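Local coordinates for acetyl-CoA hydrolase/transferase family protein (PDB 2NVV) that probably hydrolyses acetyl-CoA or transfers CoA between acetate and other carboxylic acids, and binds zinc, at residues Leu108-Arg113 / Pro180-Leu185. Sequence-based numbering, arbitrary orientation.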
# COMPACT_ATOMS: atom_id res chain seq x y z
N LEU A 108 -7.16 10.48 -5.25
CA LEU A 108 -7.39 11.52 -6.26
C LEU A 108 -7.92 12.87 -5.74
O LEU A 108 -7.47 13.93 -6.17
CB LEU A 108 -8.33 11.01 -7.36
CG LEU A 108 -8.63 12.00 -8.49
CD1 LEU A 108 -7.35 12.42 -9.17
CD2 LEU A 108 -9.56 11.36 -9.49
N ALA A 109 -8.88 12.81 -4.82
CA ALA A 109 -9.45 14.03 -4.26
C ALA A 109 -8.44 14.93 -3.57
O ALA A 109 -8.32 16.12 -3.90
CB ALA A 109 -10.57 13.68 -3.29
N GLN A 110 -7.69 14.40 -2.61
CA GLN A 110 -6.72 15.21 -1.90
C GLN A 110 -5.57 15.65 -2.78
O GLN A 110 -5.07 16.77 -2.64
CB GLN A 110 -6.17 14.49 -0.67
CG GLN A 110 -5.50 13.18 -0.97
CD GLN A 110 -4.61 12.70 0.17
OE1 GLN A 110 -4.99 12.75 1.34
NE2 GLN A 110 -3.42 12.24 -0.17
N ASP A 111 -5.14 14.78 -3.69
CA ASP A 111 -4.03 15.11 -4.57
C ASP A 111 -4.40 16.21 -5.54
O ASP A 111 -3.54 16.91 -6.07
CB ASP A 111 -3.57 13.86 -5.33
CG ASP A 111 -2.75 12.93 -4.46
OD1 ASP A 111 -2.74 13.12 -3.22
OD2 ASP A 111 -2.12 12.00 -5.00
N LEU A 112 -5.70 16.35 -5.78
CA LEU A 112 -6.21 17.40 -6.65
C LEU A 112 -6.08 18.69 -5.87
O LEU A 112 -5.64 19.70 -6.39
CB LEU A 112 -7.67 17.13 -7.00
CG LEU A 112 -7.90 16.34 -8.30
CD1 LEU A 112 -9.35 15.87 -8.39
CD2 LEU A 112 -7.53 17.23 -9.49
N ARG A 113 -6.46 18.64 -4.59
CA ARG A 113 -6.39 19.79 -3.72
C ARG A 113 -4.94 20.20 -3.50
O ARG A 113 -4.64 21.39 -3.40
CB ARG A 113 -7.07 19.48 -2.38
CG ARG A 113 -8.55 19.14 -2.51
CD ARG A 113 -9.27 19.32 -1.18
NE ARG A 113 -8.77 18.41 -0.15
CZ ARG A 113 -9.23 17.19 0.07
NH1 ARG A 113 -8.69 16.46 1.03
NH2 ARG A 113 -10.24 16.71 -0.66
N PRO A 180 -0.81 21.00 6.98
CA PRO A 180 -0.65 20.37 8.29
C PRO A 180 -1.84 20.54 9.23
O PRO A 180 -1.69 20.39 10.44
CB PRO A 180 0.58 21.06 8.83
CG PRO A 180 0.34 22.48 8.38
CD PRO A 180 -0.14 22.32 6.95
N ALA A 181 -3.02 20.82 8.69
CA ALA A 181 -4.21 21.05 9.52
C ALA A 181 -5.24 19.92 9.59
O ALA A 181 -6.28 20.07 10.21
CB ALA A 181 -4.89 22.32 9.07
N ARG A 182 -4.95 18.79 8.96
CA ARG A 182 -5.92 17.71 8.96
C ARG A 182 -6.17 17.07 10.31
O ARG A 182 -5.25 16.82 11.07
CB ARG A 182 -5.52 16.65 7.94
CG ARG A 182 -6.61 15.61 7.72
CD ARG A 182 -6.29 14.74 6.53
NE ARG A 182 -6.29 15.49 5.27
CZ ARG A 182 -5.85 15.00 4.11
NH1 ARG A 182 -5.90 15.75 3.02
NH2 ARG A 182 -5.35 13.77 4.04
N ARG A 183 -7.45 16.81 10.59
CA ARG A 183 -7.88 16.15 11.82
C ARG A 183 -8.24 14.71 11.44
O ARG A 183 -8.09 14.31 10.28
CB ARG A 183 -9.10 16.86 12.39
CG ARG A 183 -8.90 18.33 12.67
CD ARG A 183 -7.82 18.57 13.69
NE ARG A 183 -8.18 18.03 15.01
CZ ARG A 183 -7.36 18.05 16.06
NH1 ARG A 183 -6.14 18.56 15.94
NH2 ARG A 183 -7.77 17.57 17.23
N GLU A 184 -8.72 13.93 12.39
CA GLU A 184 -9.08 12.56 12.08
C GLU A 184 -10.41 12.51 11.34
O GLU A 184 -11.18 13.47 11.38
CB GLU A 184 -9.16 11.72 13.37
CG GLU A 184 -10.46 11.82 14.17
CD GLU A 184 -10.69 13.17 14.82
OE1 GLU A 184 -9.72 13.95 14.98
OE2 GLU A 184 -11.85 13.45 15.19
N LEU A 185 -10.66 11.41 10.64
CA LEU A 185 -11.91 11.22 9.91
C LEU A 185 -12.76 10.41 10.88
O LEU A 185 -12.62 9.20 10.98
CB LEU A 185 -11.64 10.43 8.63
CG LEU A 185 -10.41 10.86 7.83
CD1 LEU A 185 -10.25 9.93 6.66
CD2 LEU A 185 -10.55 12.30 7.37
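Arg182 reaches from the loop between strands 154-160 and 199-200 to the helix 108-113 and meets Gln110 and Arg113 with its guanidinium group alone. The backbones stay well apart, the closest CA atoms being those of Gln110 and Arg182 at 11.2 Å, and the gap is spanned mainly by the arginine: with CG anti to the backbone N (chi1 -171°) and a bend at chi3, its chain carries the guanidinium across to the helix.

One hydrogen bond joins the two segments: Arg182 NH2 donates to Gln110 OE1 at 2.9 Å, with an N-H...O angle of 162°. The oxygen, which also receives a weak bond from Arg343 NE of the second subunit, lies at the guanidinium edge, in its plane, whereas the Arg182 donor is tilted modestly from the carbonyl plane, and the two flat groups are turned well out of parallel. At the other end of the amide, Gln110 NE2 donates to Asp111 OD1 at 3.2 Å within the helix, consistent with NE2 turned to Asp111 and OE1 to the loop.

Like charges also meet here. Arg113 NH1 lies 3.5 Å from Arg182 NH1, both donors, with the guanidinium planes 70° apart. They converge on a shared anion, since Asp178 OD2 forms salt bridges with both nitrogens. Arg113 NH2 is further paired with Glu175 and Glu334, and Arg182 NE bonds to the carbonyl oxygen of Leu177.

Within the helix, the Arg113 guanidinium folds back so that one face lies over Gln110 CA, 3.7 Å from the plane.

This is a polar, largely buried junction within the N-terminal family region, away from the annotated sites, tying a helix to a long loop at the subunit interface. Its chemistry implies that the surrounding carboxylates probably offset the positive charge of the paired arginines, while Gln110 accepts an Arg182 N-H without adding charge.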